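Local structure of protein argonaute (Aquifex aeolicus, 1YVU) at residues D324-N329 against L342-V347; L470-E475 against S669-K674; P485-E490 against K525-R530; L664-S669 against D701-L706. The protein is a DNA-guided RNA endonuclease, which uses short single-stranded DNA guides to bind complementary RNA targets and cleave them in a metal-dependent reaction. One frame throughout, in Å; residues are numbered along the deposited sequence.

Interaction 1 (D324-N329 against L342-V347)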
loop_
_atom_site.group_PDB
_atom_site.type_symbol
_atom_site.label_atom_id
_atom_site.label_comp_id
_atom_site.label_asym_id
_atom_site.label_seq_id
_atom_site.Cartn_x
_atom_site.Cartn_y
_atom_site.Cartn_z
ATOM N N ASP A 324 17.219 -24.912 13.695
ATOM C CA ASP A 324 17.547 -25.670 12.483
ATOM C C ASP A 324 17.058 -27.143 12.538
ATOM O O ASP A 324 16.235 -27.489 13.400
ATOM C CB ASP A 324 19.047 -25.550 12.153
ATOM C CG ASP A 324 19.948 -26.370 13.070
ATOM O OD1 ASP A 324 19.596 -26.676 14.230
ATOM O OD2 ASP A 324 21.042 -26.705 12.608
ATOM N N ALA A 325 17.521 -27.979 11.597
ATOM C CA ALA A 325 17.123 -29.392 11.512
ATOM C C ALA A 325 17.662 -30.243 12.631
ATOM O O ALA A 325 17.103 -31.302 12.927
ATOM C CB ALA A 325 17.512 -29.975 10.199
ATOM N N LYS A 326 18.767 -29.793 13.221
ATOM C CA LYS A 326 19.363 -30.500 14.345
ATOM C C LYS A 326 18.727 -29.986 15.651
ATOM O O LYS A 326 18.657 -30.703 16.671
ATOM C CB LYS A 326 20.890 -30.370 14.348
ATOM C CG LYS A 326 21.551 -31.744 14.462
ATOM C CD LYS A 326 23.027 -31.722 14.808
ATOM C CE LYS A 326 23.493 -33.114 15.228
ATOM N NZ LYS A 326 24.924 -33.075 15.614
ATOM N N GLY A 327 18.195 -28.769 15.569
ATOM C CA GLY A 327 17.534 -28.166 16.702
ATOM C C GLY A 327 18.351 -27.170 17.479
ATOM O O GLY A 327 18.149 -27.072 18.685
ATOM N N LYS A 328 19.263 -26.445 16.823
ATOM C CA LYS A 328 20.070 -25.430 17.513
ATOM C C LYS A 328 19.236 -24.160 17.695
ATOM O O LYS A 328 18.679 -23.645 16.742
ATOM C CB LYS A 328 21.379 -25.140 16.761
ATOM C CG LYS A 328 22.575 -25.999 17.214
ATOM C CD LYS A 328 23.814 -25.794 16.331
ATOM C CE LYS A 328 24.860 -26.906 16.561
ATOM N NZ LYS A 328 25.922 -26.986 15.491
ATOM N N ASN A 329 19.120 -23.704 18.941
ATOM C CA ASN A 329 18.321 -22.532 19.273
ATOM C C ASN A 329 19.164 -21.300 19.429
ATOM O O ASN A 329 20.265 -21.373 19.973
ATOM C CB ASN A 329 17.594 -22.703 20.620
ATOM C CG ASN A 329 17.202 -24.140 20.925
ATOM O OD1 ASN A 329 16.837 -24.902 20.030
ATOM N ND2 ASN A 329 17.250 -24.508 22.211
ATOM N N LEU A 342 26.802 -22.662 11.154
ATOM C CA LEU A 342 26.610 -23.969 11.772
ATOM C C LEU A 342 25.291 -24.710 11.544
ATOM O O LEU A 342 25.226 -25.924 11.760
ATOM C CB LEU A 342 26.864 -23.831 13.277
ATOM C CG LEU A 342 28.323 -23.664 13.731
ATOM C CD1 LEU A 342 28.405 -23.007 15.119
ATOM C CD2 LEU A 342 28.996 -25.035 13.744
ATOM N N CYS A 343 24.260 -23.987 11.101
ATOM C CA CYS A 343 22.921 -24.554 10.873
ATOM C C CYS A 343 22.737 -25.605 9.762
ATOM O O CYS A 343 23.251 -25.468 8.649
ATOM C CB CYS A 343 21.892 -23.439 10.661
ATOM S SG CYS A 343 21.872 -22.803 8.978
ATOM N N ARG A 344 21.951 -26.632 10.083
ATOM C CA ARG A 344 21.611 -27.716 9.164
ATOM C C ARG A 344 20.162 -27.410 8.700
ATOM O O ARG A 344 19.249 -27.385 9.521
ATOM C CB ARG A 344 21.695 -29.055 9.916
ATOM C CG ARG A 344 21.293 -30.339 9.191
ATOM C CD ARG A 344 21.250 -31.403 10.271
ATOM N NE ARG A 344 20.781 -32.730 9.872
ATOM C CZ ARG A 344 20.369 -33.675 10.726
ATOM N NH1 ARG A 344 20.348 -33.453 12.035
ATOM N NH2 ARG A 344 20.026 -34.874 10.275
ATOM N N PRO A 345 19.950 -27.132 7.396
ATOM C CA PRO A 345 18.609 -26.821 6.852
ATOM C C PRO A 345 17.582 -27.976 6.860
ATOM O O PRO A 345 17.895 -29.101 7.215
ATOM C CB PRO A 345 18.926 -26.400 5.415
ATOM C CG PRO A 345 20.341 -25.942 5.497
ATOM C CD PRO A 345 20.971 -26.961 6.349
ATOM N N PHE A 346 16.340 -27.675 6.498
ATOM C CA PHE A 346 15.309 -28.693 6.407
ATOM C C PHE A 346 15.238 -28.970 4.927
ATOM O O PHE A 346 14.580 -28.255 4.185
ATOM C CB PHE A 346 13.965 -28.168 6.906
ATOM C CG PHE A 346 13.930 -27.908 8.372
ATOM C CD1 PHE A 346 14.333 -26.669 8.878
ATOM C CD2 PHE A 346 13.484 -28.904 9.261
ATOM C CE1 PHE A 346 14.289 -26.421 10.255
ATOM C CE2 PHE A 346 13.432 -28.678 10.638
ATOM C CZ PHE A 346 13.835 -27.438 11.144
ATOM N N VAL A 347 15.951 -29.996 4.501
ATOM C CA VAL A 347 16.021 -30.366 3.091
ATOM C C VAL A 347 14.754 -30.848 2.361
ATOM O O VAL A 347 14.116 -31.817 2.765
ATOM C CB VAL A 347 17.191 -31.357 2.854
ATOM C CG1 VAL A 347 18.511 -30.654 3.135
ATOM C CG2 VAL A 347 17.049 -32.604 3.757
#
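The two loops run closest at A325 and R344, whose CA atoms are 5.3 Å apart, and there the main chains are bonded directly, with A325 N giving its hydrogen to R344 O at 2.8 Å. A second bond lies beside the first. The D324 carboxylate faces the 342-347 segment, and its OD2 accepts the N-H of R344 at 2.7 Å from R344 N, almost straight (176°), through the lone pair turned away from OD1. R344 is thus held at both its N-H and its carbonyl. With chi1 of 74°, D324 places CG between its backbone N and carbonyl carbon, and OD1 is left to hold the turn that follows: K328 N lies 2.6 Å from D324 OD1, and the N-H groups of K326 and G327 add weak bonds. Aspartate suits the place because its short side chain serves both loops at once. G327, with positive phi, lets the turn close.

F346 lays one ring face against the main chain at A325, with A325 CA 3.8 Å above the ring plane and toward its rim. The small methyl of A325 also meets the R344 chain, A325 CB being 3.9 Å from R344 CG. R344 stays extended beyond this and brings NH1, at the guanidinium edge, to 3.2 Å from K326 CG, the two side chains crossing at about a right angle. F339 of helix 337-342 packs on D324.

D324 OD2, together with the A325 N to R344 O bond and the packing of F346, ties linker L2 to the Mid domain here, with no charge pair between D324 and R344.

Interaction 2 (L470-E475 against S669-K674)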
loop_
_atom_site.group_PDB
_atom_site.type_symbol
_atom_site.label_atom_id
_atom_site.label_comp_id
_atom_site.label_asym_id
_atom_site.label_seq_id
_atom_site.Cartn_x
_atom_site.Cartn_y
_atom_site.Cartn_z
ATOM N N LEU A 470 28.437 -14.295 1.348
ATOM C CA LEU A 470 28.303 -15.749 1.232
ATOM C C LEU A 470 27.174 -16.204 2.154
ATOM O O LEU A 470 26.301 -16.939 1.735
ATOM C CB LEU A 470 29.613 -16.409 1.648
ATOM C CG LEU A 470 29.879 -17.921 1.658
ATOM C CD1 LEU A 470 30.493 -18.328 0.352
ATOM C CD2 LEU A 470 30.882 -18.270 2.797
ATOM N N LEU A 471 27.132 -15.654 3.367
ATOM C CA LEU A 471 26.088 -16.004 4.330
ATOM C C LEU A 471 24.735 -15.447 3.951
ATOM O O LEU A 471 23.738 -16.195 3.933
ATOM C CB LEU A 471 26.465 -15.598 5.757
ATOM C CG LEU A 471 27.501 -16.573 6.341
ATOM C CD1 LEU A 471 28.059 -16.032 7.601
ATOM C CD2 LEU A 471 26.926 -17.941 6.600
ATOM N N ASN A 472 24.727 -14.164 3.568
ATOM C CA ASN A 472 23.516 -13.457 3.145
ATOM C C ASN A 472 22.866 -14.264 2.037
ATOM O O ASN A 472 21.708 -14.700 2.162
ATOM C CB ASN A 472 23.861 -12.037 2.668
ATOM C CG ASN A 472 22.615 -11.165 2.395
ATOM O OD1 ASN A 472 21.680 -11.576 1.696
ATOM N ND2 ASN A 472 22.626 -9.937 2.917
ATOM N N VAL A 473 23.703 -14.647 1.079
ATOM C CA VAL A 473 23.269 -15.413 -0.080
ATOM C C VAL A 473 22.787 -16.826 0.300
ATOM O O VAL A 473 21.701 -17.231 -0.112
ATOM C CB VAL A 473 24.410 -15.409 -1.160
ATOM C CG1 VAL A 473 24.179 -16.427 -2.271
ATOM C CG2 VAL A 473 24.539 -13.997 -1.747
ATOM N N ALA A 474 23.573 -17.506 1.146
ATOM C CA ALA A 474 23.312 -18.868 1.635
ATOM C C ALA A 474 21.903 -19.029 2.170
ATOM O O ALA A 474 21.124 -19.804 1.617
ATOM C CB ALA A 474 24.322 -19.236 2.743
ATOM N N GLU A 475 21.587 -18.205 3.181
ATOM C CA GLU A 475 20.286 -18.143 3.871
ATOM C C GLU A 475 19.126 -17.970 2.903
ATOM O O GLU A 475 18.108 -18.637 3.039
ATOM C CB GLU A 475 20.309 -16.960 4.868
ATOM C CG GLU A 475 18.995 -16.665 5.641
ATOM C CD GLU A 475 19.011 -15.340 6.408
ATOM O OE1 GLU A 475 19.521 -14.308 5.886
ATOM O OE2 GLU A 475 18.477 -15.322 7.538
ATOM N N SER A 669 18.014 -11.897 7.130
ATOM C CA SER A 669 18.635 -11.478 8.379
ATOM C C SER A 669 19.480 -10.217 8.353
ATOM O O SER A 669 19.629 -9.521 9.355
ATOM C CB SER A 669 19.479 -12.609 8.918
ATOM O OG SER A 669 20.358 -13.190 7.972
ATOM N N PHE A 670 20.035 -9.947 7.185
ATOM C CA PHE A 670 20.918 -8.816 6.997
ATOM C C PHE A 670 20.170 -7.601 6.491
ATOM O O PHE A 670 20.627 -6.473 6.606
ATOM C CB PHE A 670 22.071 -9.256 6.077
ATOM C CG PHE A 670 22.836 -10.456 6.614
ATOM C CD1 PHE A 670 22.497 -11.755 6.220
ATOM C CD2 PHE A 670 23.825 -10.300 7.603
ATOM C CE1 PHE A 670 23.122 -12.904 6.798
ATOM C CE2 PHE A 670 24.459 -11.438 8.191
ATOM C CZ PHE A 670 24.098 -12.742 7.780
ATOM N N GLN A 671 18.970 -7.853 5.997
ATOM C CA GLN A 671 18.107 -6.807 5.471
ATOM C C GLN A 671 16.758 -6.847 6.197
ATOM O O GLN A 671 16.416 -7.858 6.816
ATOM C CB GLN A 671 17.944 -6.963 3.946
ATOM C CG GLN A 671 19.132 -6.404 3.156
ATOM C CD GLN A 671 19.095 -6.731 1.667
ATOM O OE1 GLN A 671 18.021 -6.744 1.037
ATOM N NE2 GLN A 671 20.282 -6.974 1.091
ATOM N N PRO A 672 16.038 -5.712 6.245
ATOM C CA PRO A 672 14.758 -5.758 6.937
ATOM C C PRO A 672 13.579 -5.899 5.997
ATOM O O PRO A 672 13.607 -5.460 4.841
ATOM C CB PRO A 672 14.718 -4.439 7.701
ATOM C CG PRO A 672 15.829 -3.569 7.093
ATOM C CD PRO A 672 16.402 -4.303 5.937
ATOM N N ILE A 673 12.580 -6.604 6.499
ATOM C CA ILE A 673 11.338 -6.850 5.789
ATOM C C ILE A 673 10.216 -6.425 6.719
ATOM O O ILE A 673 10.076 -6.915 7.833
ATOM C CB ILE A 673 11.258 -8.310 5.322
ATOM C CG1 ILE A 673 12.268 -8.490 4.171
ATOM C CG2 ILE A 673 9.814 -8.672 4.940
ATOM C CD1 ILE A 673 12.223 -9.766 3.408
ATOM N N LYS A 674 9.482 -5.440 6.232
ATOM C CA LYS A 674 8.372 -4.783 6.895
ATOM C C LYS A 674 7.171 -5.668 7.103
ATOM O O LYS A 674 6.504 -5.572 8.130
ATOM C CB LYS A 674 7.979 -3.603 6.014
ATOM C CG LYS A 674 6.791 -2.758 6.411
ATOM C CD LYS A 674 6.744 -1.625 5.425
ATOM C CE LYS A 674 5.389 -1.011 5.342
ATOM N NZ LYS A 674 5.240 -0.156 4.098
#
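S669 meets E475 first, offering two donors to one carboxylate oxygen. S669 N lies 3.1 Å from E475 OE1 in a fairly straight bond (168°), and S669 OG donates to the same E475 OE1 at 2.5 Å. Both approach on the syn side of the oxygen, but from opposite faces of the carboxylate plane. The serine can grip in this way because chi1 of 49° sets OG between its backbone N and carbonyl carbon, close to its own N-H. On the other side, E475 reaches out as a straight arm, CG anti to the backbone N (chi1 176°), long enough to span from helix to loop. Its OE2 is bonded to Y486 OH, so both oxygens of this buried group have partners. Were E475 an alanine, the N-H and hydroxyl of S669 would probably lose the acceptor they share, and Y486 OH its mate.

F670 comes next and turns toward the helix. Its CE1 lies 3.7 Å from N472 CA, and its tip meets L471, with F670 CZ 4.2 Å from L471 CB. The N472 side chain slides past the ring in the opposite direction, its amide plane only 25° from that of the ring. An apolar phenylalanine suits this spot, where the helix main chain meets the ring obliquely. Q671, poorly ordered, merely skirts N472.

L340 of helix 337-342 packs on both E475 and S669. The arrangement belongs to the PIWI domain, an RNase H fold, where it fastens the loop between helices 652-661 and 682-690 to the flank of helix 466-480.

Interaction 3 (P485-E490 against K525-R530)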
loop_
_atom_site.group_PDB
_atom_site.type_symbol
_atom_site.label_atom_id
_atom_site.label_comp_id
_atom_site.label_asym_id
_atom_site.label_seq_id
_atom_site.Cartn_x
_atom_site.Cartn_y
_atom_site.Cartn_z
ATOM N N PRO A 485 16.665 -22.637 6.125
ATOM C CA PRO A 485 17.714 -22.683 7.154
ATOM C C PRO A 485 17.272 -22.943 8.584
ATOM O O PRO A 485 17.960 -23.622 9.365
ATOM C CB PRO A 485 18.381 -21.312 7.020
ATOM C CG PRO A 485 17.294 -20.449 6.449
ATOM C CD PRO A 485 16.643 -21.321 5.460
ATOM N N TYR A 486 16.101 -22.417 8.892
ATOM C CA TYR A 486 15.534 -22.519 10.211
ATOM C C TYR A 486 14.037 -22.290 10.147
ATOM O O TYR A 486 13.508 -21.880 9.100
ATOM C CB TYR A 486 16.187 -21.461 11.130
ATOM C CG TYR A 486 16.187 -20.037 10.581
ATOM C CD1 TYR A 486 15.055 -19.215 10.691
ATOM C CD2 TYR A 486 17.285 -19.527 9.903
ATOM C CE1 TYR A 486 15.016 -17.927 10.138
ATOM C CE2 TYR A 486 17.262 -18.225 9.328
ATOM C CZ TYR A 486 16.122 -17.440 9.446
ATOM O OH TYR A 486 16.045 -16.204 8.846
ATOM N N LYS A 487 13.379 -22.498 11.285
ATOM C CA LYS A 487 11.942 -22.258 11.447
ATOM C C LYS A 487 11.786 -21.881 12.892
ATOM O O LYS A 487 12.637 -22.224 13.709
ATOM C CB LYS A 487 11.063 -23.473 11.101
ATOM C CG LYS A 487 11.167 -24.684 12.023
ATOM C CD LYS A 487 10.291 -25.821 11.534
ATOM C CE LYS A 487 10.328 -26.977 12.509
ATOM N NZ LYS A 487 9.292 -27.977 12.159
ATOM N N LEU A 488 10.706 -21.167 13.197
ATOM C CA LEU A 488 10.399 -20.713 14.546
ATOM C C LEU A 488 10.155 -21.898 15.477
ATOM O O LEU A 488 9.726 -22.966 15.029
ATOM C CB LEU A 488 9.178 -19.784 14.524
ATOM C CG LEU A 488 9.333 -18.436 13.830
ATOM C CD1 LEU A 488 8.025 -18.008 13.224
ATOM C CD2 LEU A 488 9.862 -17.385 14.810
ATOM N N LYS A 489 10.526 -21.717 16.741
ATOM C CA LYS A 489 10.383 -22.735 17.768
ATOM C C LYS A 489 8.991 -22.687 18.363
ATOM O O LYS A 489 8.396 -23.716 18.623
ATOM C CB LYS A 489 11.413 -22.475 18.860
ATOM C CG LYS A 489 11.288 -23.324 20.115
ATOM C CD LYS A 489 12.099 -22.691 21.198
ATOM C CE LYS A 489 11.986 -23.440 22.470
ATOM N NZ LYS A 489 13.365 -23.727 22.979
ATOM N N GLU A 490 8.502 -21.481 18.614
ATOM C CA GLU A 490 7.194 -21.304 19.207
ATOM C C GLU A 490 6.630 -20.005 18.658
ATOM O O GLU A 490 7.410 -19.099 18.364
ATOM C CB GLU A 490 7.374 -21.198 20.737
ATOM C CG GLU A 490 6.090 -21.250 21.591
ATOM C CD GLU A 490 5.271 -22.546 21.407
ATOM O OE1 GLU A 490 5.846 -23.655 21.560
ATOM O OE2 GLU A 490 4.056 -22.455 21.098
ATOM N N LYS A 525 4.629 -23.186 13.356
ATOM C CA LYS A 525 6.070 -23.044 13.499
ATOM C C LYS A 525 6.604 -22.086 12.405
ATOM O O LYS A 525 7.808 -21.905 12.232
ATOM C CB LYS A 525 6.744 -24.425 13.448
ATOM C CG LYS A 525 6.270 -25.408 14.519
ATOM C CD LYS A 525 6.455 -24.813 15.911
ATOM C CE LYS A 525 5.504 -25.397 16.956
ATOM N NZ LYS A 525 5.474 -24.519 18.174
ATOM N N GLY A 526 5.668 -21.503 11.658
ATOM C CA GLY A 526 5.989 -20.547 10.617
ATOM C C GLY A 526 6.363 -21.058 9.238
ATOM O O GLY A 526 6.543 -20.225 8.347
ATOM N N GLU A 527 6.514 -22.374 9.039
ATOM C CA GLU A 527 6.912 -22.890 7.727
ATOM C C GLU A 527 5.804 -22.950 6.679
ATOM O O GLU A 527 4.624 -23.054 7.021
ATOM C CB GLU A 527 7.692 -24.200 7.844
ATOM C CG GLU A 527 6.904 -25.439 8.151
ATOM C CD GLU A 527 7.753 -26.509 8.791
ATOM O OE1 GLU A 527 8.787 -26.892 8.198
ATOM O OE2 GLU A 527 7.396 -26.956 9.903
ATOM N N LEU A 528 6.188 -22.827 5.403
ATOM C CA LEU A 528 5.225 -22.813 4.307
ATOM C C LEU A 528 4.610 -24.167 3.988
ATOM O O LEU A 528 5.280 -25.098 3.516
ATOM C CB LEU A 528 5.836 -22.186 3.035
ATOM C CG LEU A 528 4.867 -21.909 1.866
ATOM C CD1 LEU A 528 3.928 -20.703 2.171
ATOM C CD2 LEU A 528 5.629 -21.696 0.585
ATOM N N VAL A 529 3.313 -24.255 4.245
ATOM C CA VAL A 529 2.600 -25.462 3.956
ATOM C C VAL A 529 2.324 -25.474 2.444
ATOM O O VAL A 529 2.830 -26.361 1.769
ATOM C CB VAL A 529 1.319 -25.588 4.788
ATOM C CG1 VAL A 529 0.601 -26.901 4.456
ATOM C CG2 VAL A 529 1.660 -25.547 6.265
ATOM N N ARG A 530 1.565 -24.505 1.917
ATOM C CA ARG A 530 1.281 -24.428 0.477
ATOM C C ARG A 530 0.872 -23.043 0.101
ATOM O O ARG A 530 0.350 -22.326 0.940
ATOM C CB ARG A 530 0.066 -25.267 0.042
ATOM C CG ARG A 530 0.166 -26.769 -0.049
ATOM C CD ARG A 530 1.228 -27.343 -0.949
ATOM N NE ARG A 530 1.604 -28.648 -0.406
ATOM C CZ ARG A 530 1.590 -29.791 -1.083
ATOM N NH1 ARG A 530 1.238 -29.820 -2.372
ATOM N NH2 ARG A 530 1.848 -30.930 -0.443
#
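L488 and K525 form the close part of the contact, their CA atoms 5.0 Å apart. L488 N lies 3.1 Å from K525 O, but the bond is bent (124°) and weak, so packing shares the work: L488 CB rests 3.4 Å from K525 O, and L488 CD1 comes up to G526 CA. G526 suits the place because its phi is positive, and a CB there would probably crowd L488 CD1.

The polar side is held by longer, more flexible chains. K525 bends at chi2 (-56°), which folds its ammonium back to the other segment; there K525 NZ donates to K489 O at 3.1 Å, from outside the carbonyl plane, and forms a salt bridge with E490 OE1 at 3.5 Å. E490 and K489 are exposed. K487 stretches out beyond CG and crosses E527 obliquely, its NZ making a salt bridge of 3.1 Å to E527 OE2, on the syn side of that oxygen and 25° out of the carboxylate plane. With an alanine at E527, the K487 ammonium would probably lose its carboxylate mate and be set free to swing.

Beyond the contact, the K487 main chain also pairs with L323 of strand 322-323, and V529 and R530 form a classic beta bulge facing I521. Lysines and glutamates are matched across the contact, so two ion pairs, one of them longer, bind an edge whose backbone bond is weak, and their charges are probably in part balanced.

Interaction 4 (L664-S669 against D701-L706)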
loop_
_atom_site.group_PDB
_atom_site.type_symbol
_atom_site.label_atom_id
_atom_site.label_comp_id
_atom_site.label_asym_id
_atom_site.label_seq_id
_atom_site.Cartn_x
_atom_site.Cartn_y
_atom_site.Cartn_z
ATOM N N LEU A 664 10.199 -12.861 10.364
ATOM C CA LEU A 664 11.404 -13.685 10.381
ATOM C C LEU A 664 11.313 -14.898 9.471
ATOM O O LEU A 664 12.294 -15.618 9.282
ATOM C CB LEU A 664 11.714 -14.141 11.812
ATOM C CG LEU A 664 11.594 -13.154 12.972
ATOM C CD1 LEU A 664 12.183 -13.820 14.177
ATOM C CD2 LEU A 664 12.264 -11.813 12.697
HETATM N N MSE A 665 10.131 -15.129 8.922
HETATM C CA MSE A 665 9.947 -16.227 8.000
HETATM C C MSE A 665 10.216 -15.782 6.593
HETATM O O MSE A 665 9.929 -16.494 5.641
HETATM C CB MSE A 665 8.565 -16.860 8.143
HETATM C CG MSE A 665 8.427 -17.670 9.404
HETATM SE SE MSE A 665 10.064 -18.622 9.830
HETATM C CE MSE A 665 9.638 -20.255 9.036
ATOM N N ASN A 666 10.800 -14.594 6.473
ATOM C CA ASN A 666 11.165 -14.012 5.186
ATOM C C ASN A 666 12.645 -14.207 4.896
ATOM O O ASN A 666 13.145 -13.769 3.868
ATOM C CB ASN A 666 10.789 -12.551 5.168
ATOM C CG ASN A 666 9.327 -12.358 5.035
ATOM O OD1 ASN A 666 8.721 -12.901 4.111
ATOM N ND2 ASN A 666 8.723 -11.603 5.960
ATOM N N TYR A 667 13.319 -14.815 5.873
ATOM C CA TYR A 667 14.724 -15.201 5.841
ATOM C C TYR A 667 15.684 -14.170 5.287
ATOM O O TYR A 667 16.503 -14.461 4.415
ATOM C CB TYR A 667 14.879 -16.526 5.078
ATOM C CG TYR A 667 13.989 -17.620 5.583
ATOM C CD1 TYR A 667 12.746 -17.871 4.981
ATOM C CD2 TYR A 667 14.373 -18.410 6.659
ATOM C CE1 TYR A 667 11.904 -18.909 5.438
ATOM C CE2 TYR A 667 13.541 -19.451 7.139
ATOM C CZ TYR A 667 12.314 -19.690 6.514
ATOM O OH TYR A 667 11.536 -20.752 6.886
ATOM N N SER A 668 15.552 -12.947 5.772
ATOM C CA SER A 668 16.412 -11.862 5.344
ATOM C C SER A 668 16.956 -11.268 6.630
ATOM O O SER A 668 16.399 -10.305 7.183
ATOM C CB SER A 668 15.597 -10.860 4.536
ATOM O OG SER A 668 16.394 -9.770 4.125
ATOM N N SER A 669 18.014 -11.897 7.130
ATOM C CA SER A 669 18.635 -11.478 8.379
ATOM C C SER A 669 19.480 -10.217 8.353
ATOM O O SER A 669 19.629 -9.521 9.355
ATOM C CB SER A 669 19.479 -12.609 8.918
ATOM O OG SER A 669 20.358 -13.190 7.972
ATOM N N ASP A 701 4.962 -25.086 -2.732
ATOM C CA ASP A 701 5.414 -25.156 -1.354
ATOM C C ASP A 701 6.797 -24.522 -1.236
ATOM O O ASP A 701 7.510 -24.716 -0.252
ATOM C CB ASP A 701 5.474 -26.633 -0.944
ATOM C CG ASP A 701 6.280 -27.497 -1.919
ATOM O OD1 ASP A 701 6.567 -27.048 -3.049
ATOM O OD2 ASP A 701 6.626 -28.638 -1.555
ATOM N N ILE A 702 7.139 -23.731 -2.249
ATOM C CA ILE A 702 8.425 -23.040 -2.388
ATOM C C ILE A 702 8.211 -21.543 -2.233
ATOM O O ILE A 702 7.218 -21.002 -2.733
ATOM C CB ILE A 702 9.015 -23.325 -3.827
ATOM C CG1 ILE A 702 9.320 -24.803 -4.010
ATOM C CG2 ILE A 702 10.285 -22.599 -4.079
ATOM C CD1 ILE A 702 8.941 -25.292 -5.397
HETATM N N MSE A 703 9.121 -20.876 -1.530
HETATM C CA MSE A 703 9.008 -19.429 -1.406
HETATM C C MSE A 703 9.876 -18.826 -2.531
HETATM O O MSE A 703 10.928 -18.215 -2.268
HETATM C CB MSE A 703 9.430 -18.966 -0.010
HETATM C CG MSE A 703 8.532 -19.468 1.120
HETATM SE SE MSE A 703 8.864 -18.743 2.937
HETATM C CE MSE A 703 8.234 -16.906 2.700
ATOM N N TYR A 704 9.392 -18.941 -3.776
ATOM C CA TYR A 704 10.152 -18.488 -4.958
ATOM C C TYR A 704 10.384 -16.976 -5.179
ATOM O O TYR A 704 11.228 -16.573 -6.019
ATOM C CB TYR A 704 9.594 -19.135 -6.247
ATOM C CG TYR A 704 8.254 -18.611 -6.677
ATOM C CD1 TYR A 704 8.158 -17.480 -7.512
ATOM C CD2 TYR A 704 7.064 -19.200 -6.204
ATOM C CE1 TYR A 704 6.932 -16.940 -7.864
ATOM C CE2 TYR A 704 5.805 -18.662 -6.561
ATOM C CZ TYR A 704 5.760 -17.528 -7.390
ATOM O OH TYR A 704 4.557 -16.993 -7.765
ATOM N N TRP A 705 9.633 -16.160 -4.443
ATOM C CA TRP A 705 9.700 -14.708 -4.570
ATOM C C TRP A 705 10.855 -14.007 -3.838
ATOM O O TRP A 705 11.321 -12.936 -4.246
ATOM C CB TRP A 705 8.352 -14.133 -4.148
ATOM C CG TRP A 705 7.783 -14.703 -2.851
ATOM C CD1 TRP A 705 8.000 -14.225 -1.588
ATOM C CD2 TRP A 705 6.960 -15.866 -2.695
ATOM N NE1 TRP A 705 7.372 -15.013 -0.661
ATOM C CE2 TRP A 705 6.722 -16.033 -1.305
ATOM C CE3 TRP A 705 6.397 -16.797 -3.594
ATOM C CZ2 TRP A 705 5.946 -17.091 -0.771
ATOM C CZ3 TRP A 705 5.605 -17.882 -3.063
ATOM C CH2 TRP A 705 5.402 -18.011 -1.654
ATOM N N LEU A 706 11.370 -14.679 -2.815
ATOM C CA LEU A 706 12.430 -14.138 -1.973
ATOM C C LEU A 706 13.732 -13.715 -2.639
ATOM O O LEU A 706 14.506 -12.931 -2.067
ATOM C CB LEU A 706 12.706 -15.084 -0.800
ATOM C CG LEU A 706 11.506 -15.270 0.129
ATOM C CD1 LEU A 706 11.868 -16.237 1.225
ATOM C CD2 LEU A 706 11.046 -13.929 0.718
#
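The torsions of M703 bring it to Y667: M703, modelled as selenomethionine, sets CG beside its backbone N (chi1 -65°), runs straight, and then bends at chi3 (71°), which curls CE toward M665 O, 3.4 Å from that carbonyl oxygen. SE is left facing the tyrosine. It lies 3.9 Å from Y667 CE1 and 5.3 Å from the ring centroid, at 89° to the ring normal, so this is a Met-aromatic contact made at the ring edge. The two side chains cross at about a right angle. The long, flexible methionine chain, with selenium in place of sulfur in the model, can meet both the carbonyl and the ring edge.

L706, the last residue of the chain, adds its branched end to the same edge: L706 CD1 is 4.2 Å from Y667 CD1, and L706 CD2 lies 3.8 Å from N666 O. M703 is the centre of an inverse gamma turn and begins the type I turn that ends at L706, a bend consistent with both residues reaching one ring. No hydrogen bond crosses the contact; the tyrosine hydroxyl is bonded instead to Y486 O, and N666 ND2 to T663 O. The N666 side chain is about 11 Å from that of D571, a probable catalytic metal ligand.

Around this buried contact, A479 of helix 466-480 packs on both Y667 and L706, L528 of strand 528-536 covers M703, and the W705 ring meets K520 of strand 515-522 in a cation-pi contact.

Overall arrangement
The four contacts lie on one side of the chain's centre, around the place where linker L2, the Mid domain and the PIWI domain meet. Interaction 1 comes first along the chain and joins L2 to Mid; the others are within PIWI. Its centre is 12 Å from that of interaction 3, which it touches where D324 packs against P485. Interactions 2 and 4 share S669, their segments interleave along the chain, and their centres are 10 Å apart. Interaction 3 also lies 10 Å from interaction 4, and its Y486 bonds to E475 of interaction 2 and Y667 of interaction 4. Helix 466-480 leads into strand 487-488, joining interactions 2 and 3; residues of both pack on helix 337-342 of Mid.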